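Putative uncharacterized protein (Cricetid herpesvirus 2, PDB 4ZKQ) probably binds host chemokines as a viral decoy receptor, keeping them from their cellular receptors. Local coordinates at residues Gly224-Thr229 with Met273-Cys278; Glu280-Arg285 with Arg392-Asp397. All coordinates share one frame; numbering follows the deposited sequence.

Contact 1 and contact 2 follow one another along the chain, their centres about 12 Å apart and about 24 and 25 Å from the centre of the chain. The long connection after strand 260-263 serves both: residues 273-278 lie against strand 226-231, and residues 280-285 then meet strand 388-395. Both strands pair with strand 206-223 in one mixed sheet, 226-231 antiparallel and 388-395 parallel. The contacts touch directly, with Gly-224 N 3.2 Å from Glu-393 O in a probable hydrogen bond, Gly-224 CA 3.4 Å from Thr-282 CG2, and Cys-278 CB packing 3.9 Å from Tyr-395 CE2. No ligand marks a chemokine site at either place.

Contact 1: residues Gly224-Thr229 with Met273-Cys278; sequences GERLMT and MEYSEC
Met-228 CA sits over one face of the Tyr-275 ring, and this is the tight part of the contact. It lies 3.6 Å from the ring centroid and only 6° off the normal, a CH-pi contact made by the backbone carbon itself. The side chain then continues over the ring's CD1 side, where Met-228 CG comes within 3.7 Å of Tyr-275 CD1. On the same face, but toward the CD2 side of the ring, Met-228 O comes to 3.4 Å from Tyr-275 CD2. Tyr-275 can reach across because its CG stands anti to the backbone N (chi1 -167°), which carries the ring toward the strand and brings OH to 3.1 Å from Leu-227 O.

Beyond the ring, sulfur meets sulfur: Met-228 SD is 3.8 Å from Cys-278 SG, and the bend at the end of the methionine, chi3 63°, keeps CE beside the same SG. Cys-278 is itself tied to Cys-223 by a disulfide, so the sulfur beside the methionine is fixed covalently to the end of strand 206-223.

The outer side is looser. Arg-226 runs out extended past the loop, with Glu-277 O over one face of its guanidinium; CD comes to 3.1 Å from that oxygen, but NE approaches at too poor an angle to bond. The carboxylate of Glu-277 stays 6.0 Å, at OE2, from Arg-226 NH1, and Arg-226 NH2 has a long, weak ion pair with Glu-279. Met-273 is exposed and poorly ordered, and how its end approaches Met-228 is doubtful.

Met-228 and Thr-229 both face Leu-221, so the methionine that backs the tyrosine belongs to a classic beta bulge at the surface, over which a loop is tied to the neighbouring strand by a disulfide.

Contact 2: residues Glu280-Arg285 with Arg392-Asp397; sequences EVTPGR and REYYLD
Thr-282 grips Tyr-395 through two hydrogen bonds, one from its backbone and one from its side chain. Thr-282 N donates to Tyr-395 O over 3.0 Å, in the carbonyl plane and on a lone pair. In the reverse direction Tyr-395 N donates to Thr-282 OG1 over 2.8 Å, nearly straight at 173°. The hydroxyl can serve because it stands anti to the threonine's carbonyl carbon (chi1 -49°), on the side of its own N, and so takes the place of a backbone acceptor. A water adds a third link, donating to Thr-282 O and to Tyr-395 O, so that the tyrosine carbonyl receives both the amide and the water. Val-281 CA also lies 3.5 Å from Tyr-395 O, as a CA-H...O contact, and the backbone oxygen of Glu-280 comes to 3.3 Å from Tyr-395 CB.

Among side chains, the methyl of Thr-282 turns the other way from its hydroxyl, and its CG2 packs 3.8 Å from Tyr-394 CD1. Val-281 meets the poorly ordered Asp-397 at about a right angle, its CG1 branch 3.4 Å from OD2. The same carboxylate has a polar partner too, since Tyr-286 hydrogen-bonds to OD1.

Within the strand itself, Tyr-395 OH donates to Glu-393 OE1 over a short 2.5 Å, meeting it on the anti side and 28° out of the carboxylate plane. That bond restrains the tyrosine ring, which also packs on Phe-378 and Cys-223.

With the N and O of Tyr-395 both engaged by one threonine, the connection after strand 260-263 is held to the end of strand 388-395 by polar bonds, while the methyl of the same buried threonine packs against Tyr-394.

Contact 1: residues Gly224-Thr229 with Met273-Cys278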
ATOM      1  N   GLY A 224     -22.805   1.731   0.243  1.00 42.50           N
ATOM      2  CA  GLY A 224     -23.665   2.886   0.374  1.00 43.58           C
ATOM      3  C   GLY A 224     -23.586   3.379   1.805  1.00 44.84           C
ATOM      4  O   GLY A 224     -22.545   3.877   2.243  1.00 44.69           O
ATOM      5  N   GLU A 225     -24.683   3.212   2.535  1.00 37.03           N
ATOM      6  CA  GLU A 225     -24.767   3.643   3.925  1.00 44.25           C
ATOM      7  C   GLU A 225     -25.132   2.479   4.859  1.00 42.40           C
ATOM      8  O   GLU A 225     -25.475   2.689   6.023  1.00 38.75           O
ATOM      9  CB  GLU A 225     -25.780   4.791   4.053  1.00 56.07           C
ATOM     10  CG  GLU A 225     -25.323   6.087   3.359  1.00 46.54           C
ATOM     11  CD  GLU A 225     -26.357   7.203   3.412  1.00 57.98           C
ATOM     12  OE1 GLU A 225     -27.253   7.228   2.541  1.00 63.77           O
ATOM     13  OE2 GLU A 225     -26.268   8.063   4.315  1.00 52.05           O
ATOM     14  N   ARG A 226     -25.056   1.252   4.351  1.00 37.77           N
ATOM     15  CA  ARG A 226     -25.155   0.072   5.206  1.00 32.72           C
ATOM     16  C   ARG A 226     -23.757  -0.325   5.658  1.00 29.36           C
ATOM     17  O   ARG A 226     -22.876  -0.539   4.829  1.00 27.20           O
ATOM     18  CB  ARG A 226     -25.814  -1.101   4.484  1.00 34.23           C
ATOM     19  CG  ARG A 226     -27.244  -0.865   4.047  1.00 41.54           C
ATOM     20  CD  ARG A 226     -27.850  -2.171   3.589  1.00 41.61           C
ATOM     21  NE  ARG A 226     -29.046  -1.984   2.772  1.00 44.35           N
ATOM     22  CZ  ARG A 226     -30.289  -2.269   3.156  1.00 58.01           C
ATOM     23  NH1 ARG A 226     -30.538  -2.763   4.364  1.00 79.32           N
ATOM     24  NH2 ARG A 226     -31.293  -2.058   2.316  1.00 51.46           N
ATOM     25  N   LEU A 227     -23.561  -0.425   6.968  1.00 38.72           N
ATOM     26  CA  LEU A 227     -22.273  -0.813   7.530  1.00 31.69           C
ATOM     27  C   LEU A 227     -22.064  -2.314   7.398  1.00 37.49           C
ATOM     28  O   LEU A 227     -22.853  -3.107   7.910  1.00 37.85           O
ATOM     29  CB  LEU A 227     -22.186  -0.397   8.995  1.00 32.20           C
ATOM     30  CG  LEU A 227     -20.907  -0.789   9.740  1.00 29.66           C
ATOM     31  CD1 LEU A 227     -19.706  -0.010   9.213  1.00 32.56           C
ATOM     32  CD2 LEU A 227     -21.089  -0.559  11.225  1.00 38.80           C
ATOM     33  N   MET A 228     -21.001  -2.693   6.697  1.00 23.38           N
ATOM     34  CA  MET A 228     -20.690  -4.096   6.453  1.00 30.19           C
ATOM     35  C   MET A 228     -19.796  -4.670   7.553  1.00 41.13           C
ATOM     36  O   MET A 228     -20.060  -5.752   8.075  1.00 44.31           O
ATOM     37  CB  MET A 228     -20.018  -4.250   5.090  1.00 36.35           C
ATOM     38  CG  MET A 228     -20.823  -3.644   3.944  1.00 37.39           C
ATOM     39  SD  MET A 228     -19.912  -3.583   2.387  1.00 39.00           S
ATOM     40  CE  MET A 228     -19.665  -5.324   2.104  1.00 40.60           C
ATOM     41  N   THR A 229     -18.743  -3.942   7.911  1.00 26.80           N
ATOM     42  CA  THR A 229     -17.832  -4.398   8.951  1.00 28.04           C
ATOM     43  C   THR A 229     -17.028  -3.238   9.525  1.00 33.93           C
ATOM     44  O   THR A 229     -17.011  -2.142   8.964  1.00 22.66           O
ATOM     45  CB  THR A 229     -16.866  -5.472   8.420  1.00 32.47           C
ATOM     46  OG1 THR A 229     -16.026  -5.933   9.486  1.00 49.11           O
ATOM     47  CG2 THR A 229     -16.001  -4.919   7.294  1.00 33.34           C
ATOM     48  N   MET A 273     -19.511 -13.972   0.516  1.00111.26           N
ATOM     49  CA  MET A 273     -19.818 -12.663   1.065  1.00101.86           C
ATOM     50  C   MET A 273     -20.568 -12.847   2.376  1.00 93.48           C
ATOM     51  O   MET A 273     -21.764 -13.140   2.376  1.00 88.89           O
ATOM     52  CB  MET A 273     -20.644 -11.839   0.076  1.00101.10           C
ATOM     53  CG  MET A 273     -20.901 -10.407   0.507  1.00109.78           C
ATOM     54  SD  MET A 273     -19.392  -9.452   0.746  1.00291.26           S
ATOM     55  CE  MET A 273     -19.970  -7.817   0.303  1.00 77.39           C
ATOM     56  N   GLU A 274     -19.864 -12.697   3.493  1.00 81.40           N
ATOM     57  CA  GLU A 274     -20.482 -12.904   4.798  1.00 95.22           C
ATOM     58  C   GLU A 274     -21.574 -11.871   5.022  1.00 80.84           C
ATOM     59  O   GLU A 274     -22.603 -12.164   5.630  1.00 73.36           O
ATOM     60  CB  GLU A 274     -19.444 -12.832   5.924  1.00105.08           C
ATOM     61  CG  GLU A 274     -20.016 -13.088   7.320  1.00118.77           C
ATOM     62  CD  GLU A 274     -20.871 -14.346   7.401  1.00116.98           C
ATOM     63  OE1 GLU A 274     -20.570 -15.329   6.687  1.00107.13           O
ATOM     64  OE2 GLU A 274     -21.851 -14.351   8.179  1.00 85.06           O
ATOM     65  N   TYR A 275     -21.341 -10.662   4.521  1.00 77.44           N
ATOM     66  CA  TYR A 275     -22.323  -9.591   4.623  1.00 71.44           C
ATOM     67  C   TYR A 275     -23.088  -9.450   3.310  1.00 70.26           C
ATOM     68  O   TYR A 275     -22.610  -8.828   2.360  1.00 64.96           O
ATOM     69  CB  TYR A 275     -21.646  -8.273   4.988  1.00 58.38           C
ATOM     70  CG  TYR A 275     -22.631  -7.213   5.417  1.00 70.07           C
ATOM     71  CD1 TYR A 275     -23.245  -6.389   4.483  1.00 65.60           C
ATOM     72  CD2 TYR A 275     -22.960  -7.049   6.755  1.00 73.84           C
ATOM     73  CE1 TYR A 275     -24.150  -5.422   4.873  1.00 68.95           C
ATOM     74  CE2 TYR A 275     -23.866  -6.086   7.157  1.00 77.60           C
ATOM     75  CZ  TYR A 275     -24.460  -5.275   6.211  1.00 84.24           C
ATOM     76  OH  TYR A 275     -25.363  -4.315   6.607  1.00 78.88           O
ATOM     77  N   SER A 276     -24.281 -10.039   3.271  1.00 72.59           N
ATOM     78  CA  SER A 276     -25.081 -10.114   2.051  1.00 65.47           C
ATOM     79  C   SER A 276     -26.264  -9.154   2.080  1.00 59.42           C
ATOM     80  O   SER A 276     -27.235  -9.340   1.345  1.00 53.21           O
ATOM     81  CB  SER A 276     -25.587 -11.544   1.845  1.00 54.29           C
ATOM     82  OG  SER A 276     -24.507 -12.456   1.727  1.00 54.86           O
ATOM     83  N   GLU A 277     -26.183  -8.128   2.922  1.00 49.72           N
ATOM     84  CA  GLU A 277     -27.308  -7.218   3.111  1.00 49.31           C
ATOM     85  C   GLU A 277     -27.215  -5.946   2.260  1.00 36.09           C
ATOM     86  O   GLU A 277     -28.058  -5.058   2.385  1.00 30.52           O
ATOM     87  CB  GLU A 277     -27.432  -6.851   4.589  1.00 48.04           C
ATOM     88  CG  GLU A 277     -27.905  -8.008   5.460  1.00 60.31           C
ATOM     89  CD  GLU A 277     -28.248  -7.579   6.871  1.00 71.25           C
ATOM     90  OE1 GLU A 277     -27.404  -6.924   7.517  1.00 86.89           O
ATOM     91  OE2 GLU A 277     -29.366  -7.893   7.333  1.00 78.31           O
ATOM     92  N   CYS A 278     -26.213  -5.869   1.386  1.00 32.43           N
ATOM     93  CA  CYS A 278     -26.085  -4.742   0.459  1.00 30.05           C
ATOM     94  C   CYS A 278     -27.106  -4.853  -0.661  1.00 28.65           C
ATOM     95  O   CYS A 278     -27.382  -5.948  -1.143  1.00 23.80           O
ATOM     96  CB  CYS A 278     -24.686  -4.681  -0.157  1.00 26.44           C
ATOM     97  SG  CYS A 278     -23.323  -4.465   1.025  1.00 29.69           S
TER

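Contact 2: residues Glu280-Arg285 with Arg392-Asp397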
ATOM      1  N   GLU A 280     -28.100  -4.652  -4.509  1.00 22.11           N
ATOM      2  CA  GLU A 280     -27.312  -4.999  -5.685  1.00 20.12           C
ATOM      3  C   GLU A 280     -26.948  -3.759  -6.485  1.00 23.95           C
ATOM      4  O   GLU A 280     -25.992  -3.763  -7.258  1.00 26.65           O
ATOM      5  CB  GLU A 280     -28.078  -5.991  -6.565  1.00 26.51           C
ATOM      6  CG  GLU A 280     -28.238  -7.366  -5.937  1.00 24.74           C
ATOM      7  CD  GLU A 280     -26.930  -8.123  -5.824  1.00 22.84           C
ATOM      8  OE1 GLU A 280     -26.048  -7.936  -6.693  1.00 22.68           O
ATOM      9  OE2 GLU A 280     -26.783  -8.907  -4.864  1.00 24.38           O
ATOM     10  N   VAL A 281     -27.728  -2.701  -6.299  1.00 25.79           N
ATOM     11  CA  VAL A 281     -27.417  -1.405  -6.871  1.00 26.06           C
ATOM     12  C   VAL A 281     -27.491  -0.404  -5.747  1.00 27.15           C
ATOM     13  O   VAL A 281     -28.499  -0.312  -5.049  1.00 29.91           O
ATOM     14  CB  VAL A 281     -28.375  -1.024  -7.998  1.00 33.36           C
ATOM     15  CG1 VAL A 281     -28.022   0.350  -8.556  1.00 42.28           C
ATOM     16  CG2 VAL A 281     -28.308  -2.063  -9.078  1.00 33.77           C
ATOM     17  N   THR A 282     -26.407   0.330  -5.545  1.00 23.39           N
ATOM     18  CA  THR A 282     -26.325   1.204  -4.395  1.00 18.05           C
ATOM     19  C   THR A 282     -27.193   2.433  -4.656  1.00 23.19           C
ATOM     20  O   THR A 282     -27.132   3.005  -5.742  1.00 25.13           O
ATOM     21  CB  THR A 282     -24.875   1.608  -4.107  1.00 22.44           C
ATOM     22  OG1 THR A 282     -24.050   0.433  -4.094  1.00 21.99           O
ATOM     23  CG2 THR A 282     -24.776   2.313  -2.768  1.00 23.85           C
ATOM     24  N   PRO A 283     -28.017   2.833  -3.670  1.00 21.84           N
ATOM     25  CA  PRO A 283     -28.860   4.022  -3.847  1.00 31.33           C
ATOM     26  C   PRO A 283     -28.067   5.295  -4.116  1.00 35.58           C
ATOM     27  O   PRO A 283     -27.087   5.578  -3.428  1.00 31.24           O
ATOM     28  CB  PRO A 283     -29.598   4.131  -2.511  1.00 30.83           C
ATOM     29  CG  PRO A 283     -29.591   2.767  -1.955  1.00 34.08           C
ATOM     30  CD  PRO A 283     -28.289   2.160  -2.389  1.00 28.77           C
ATOM     31  N   GLY A 284     -28.504   6.056  -5.110  1.00 29.89           N
ATOM     32  CA  GLY A 284     -27.873   7.318  -5.443  1.00 36.37           C
ATOM     33  C   GLY A 284     -28.816   8.146  -6.287  1.00 41.15           C
ATOM     34  O   GLY A 284     -29.891   7.676  -6.655  1.00 39.18           O
ATOM     35  N   ARG A 285     -28.420   9.378  -6.589  1.00 39.43           N
ATOM     36  CA  ARG A 285     -29.218  10.242  -7.448  1.00 40.97           C
ATOM     37  C   ARG A 285     -28.660  10.227  -8.864  1.00 47.13           C
ATOM     38  O   ARG A 285     -27.495  10.558  -9.083  1.00 40.92           O
ATOM     39  CB  ARG A 285     -29.249  11.668  -6.900  1.00 46.15           C
ATOM     40  CG  ARG A 285     -30.448  12.477  -7.371  1.00 65.58           C
ATOM     41  CD  ARG A 285     -30.461  13.869  -6.765  1.00 64.00           C
ATOM     42  NE  ARG A 285     -29.434  14.726  -7.346  1.00 77.78           N
ATOM     43  CZ  ARG A 285     -29.189  15.972  -6.954  1.00100.60           C
ATOM     44  NH1 ARG A 285     -29.896  16.517  -5.972  1.00 92.36           N
ATOM     45  NH2 ARG A 285     -28.232  16.675  -7.544  1.00109.36           N
ATOM     46  N   ARG A 392     -16.080   2.695   1.337  1.00 18.94           N
ATOM     47  CA  ARG A 392     -17.444   2.657   0.830  1.00 19.20           C
ATOM     48  C   ARG A 392     -17.471   2.069  -0.567  1.00 18.49           C
ATOM     49  O   ARG A 392     -16.844   2.595  -1.485  1.00 16.83           O
ATOM     50  CB  ARG A 392     -18.057   4.058   0.830  1.00 22.21           C
ATOM     51  CG  ARG A 392     -18.182   4.627   2.221  1.00 26.38           C
ATOM     52  CD  ARG A 392     -18.864   5.974   2.253  1.00 24.22           C
ATOM     53  NE  ARG A 392     -18.729   6.588   3.573  1.00 26.84           N
ATOM     54  CZ  ARG A 392     -19.606   6.463   4.565  1.00 29.70           C
ATOM     55  NH1 ARG A 392     -20.712   5.743   4.412  1.00 33.55           N
ATOM     56  NH2 ARG A 392     -19.373   7.065   5.722  1.00 29.20           N
ATOM     57  N   GLU A 393     -18.182   0.956  -0.708  1.00 15.11           N
ATOM     58  CA  GLU A 393     -18.354   0.307  -1.997  1.00 15.10           C
ATOM     59  C   GLU A 393     -19.638   0.803  -2.638  1.00 19.29           C
ATOM     60  O   GLU A 393     -20.651   0.986  -1.956  1.00 17.94           O
ATOM     61  CB  GLU A 393     -18.383  -1.220  -1.840  1.00 19.45           C
ATOM     62  CG  GLU A 393     -17.060  -1.813  -1.374  1.00 20.14           C
ATOM     63  CD  GLU A 393     -17.096  -3.322  -1.204  1.00 33.21           C
ATOM     64  OE1 GLU A 393     -17.986  -3.982  -1.785  1.00 27.08           O
ATOM     65  OE2 GLU A 393     -16.224  -3.850  -0.483  1.00 31.16           O
ATOM     66  N   TYR A 394     -19.579   1.025  -3.949  1.00 18.05           N
ATOM     67  CA  TYR A 394     -20.738   1.431  -4.728  1.00 23.73           C
ATOM     68  C   TYR A 394     -20.899   0.497  -5.913  1.00 22.04           C
ATOM     69  O   TYR A 394     -19.945   0.247  -6.657  1.00 19.36           O
ATOM     70  CB  TYR A 394     -20.605   2.879  -5.200  1.00 20.16           C
ATOM     71  CG  TYR A 394     -20.563   3.876  -4.069  1.00 16.67           C
ATOM     72  CD1 TYR A 394     -21.731   4.424  -3.569  1.00 19.97           C
ATOM     73  CD2 TYR A 394     -19.356   4.269  -3.501  1.00 20.98           C
ATOM     74  CE1 TYR A 394     -21.711   5.327  -2.544  1.00 19.05           C
ATOM     75  CE2 TYR A 394     -19.324   5.180  -2.466  1.00 18.75           C
ATOM     76  CZ  TYR A 394     -20.513   5.706  -1.992  1.00 23.11           C
ATOM     77  OH  TYR A 394     -20.532   6.611  -0.963  1.00 28.83           O
ATOM     78  N   TYR A 395     -22.108  -0.039  -6.058  1.00 20.57           N
ATOM     79  CA  TYR A 395     -22.443  -0.950  -7.145  1.00 22.68           C
ATOM     80  C   TYR A 395     -23.320  -0.197  -8.131  1.00 26.19           C
ATOM     81  O   TYR A 395     -24.426   0.240  -7.797  1.00 22.11           O
ATOM     82  CB  TYR A 395     -23.145  -2.202  -6.609  1.00 27.76           C
ATOM     83  CG  TYR A 395     -22.444  -2.790  -5.409  1.00 25.69           C
ATOM     84  CD1 TYR A 395     -21.085  -3.061  -5.446  1.00 30.56           C
ATOM     85  CD2 TYR A 395     -23.128  -3.042  -4.230  1.00 26.45           C
ATOM     86  CE1 TYR A 395     -20.432  -3.580  -4.351  1.00 21.66           C
ATOM     87  CE2 TYR A 395     -22.481  -3.562  -3.125  1.00 29.15           C
ATOM     88  CZ  TYR A 395     -21.130  -3.828  -3.193  1.00 26.26           C
ATOM     89  OH  TYR A 395     -20.473  -4.345  -2.101  1.00 27.22           O
ATOM     90  N   LEU A 396     -22.793  -0.019  -9.335  1.00 26.63           N
ATOM     91  CA  LEU A 396     -23.445   0.771 -10.369  1.00 36.61           C
ATOM     92  C   LEU A 396     -24.242  -0.107 -11.323  1.00 45.20           C
ATOM     93  O   LEU A 396     -23.926  -1.283 -11.503  1.00 52.78           O
ATOM     94  CB  LEU A 396     -22.406   1.564 -11.168  1.00 37.90           C
ATOM     95  CG  LEU A 396     -21.821   2.842 -10.569  1.00 40.45           C
ATOM     96  CD1 LEU A 396     -21.076   2.567  -9.281  1.00 29.29           C
ATOM     97  CD2 LEU A 396     -20.901   3.508 -11.584  1.00 42.13           C
ATOM     98  N   ASP A 397     -25.273   0.471 -11.931  1.00 49.72           N
ATOM     99  CA  ASP A 397     -25.956  -0.156 -13.060  1.00 61.32           C
ATOM    100  C   ASP A 397     -25.792   0.725 -14.297  1.00 56.70           C
ATOM    101  O   ASP A 397     -26.504   0.571 -15.287  1.00 74.69           O
ATOM    102  CB  ASP A 397     -27.436  -0.402 -12.749  1.00 61.15           C
ATOM    103  CG  ASP A 397     -28.138   0.830 -12.208  1.00 72.09           C
ATOM    104  OD1 ASP A 397     -27.570   1.939 -12.296  1.00 73.86           O
ATOM    105  OD2 ASP A 397     -29.269   0.686 -11.696  1.00 65.21           O
TER
HETATM  106  O   HOH W   1     -25.614   2.870  -7.778  1.00 28.04           O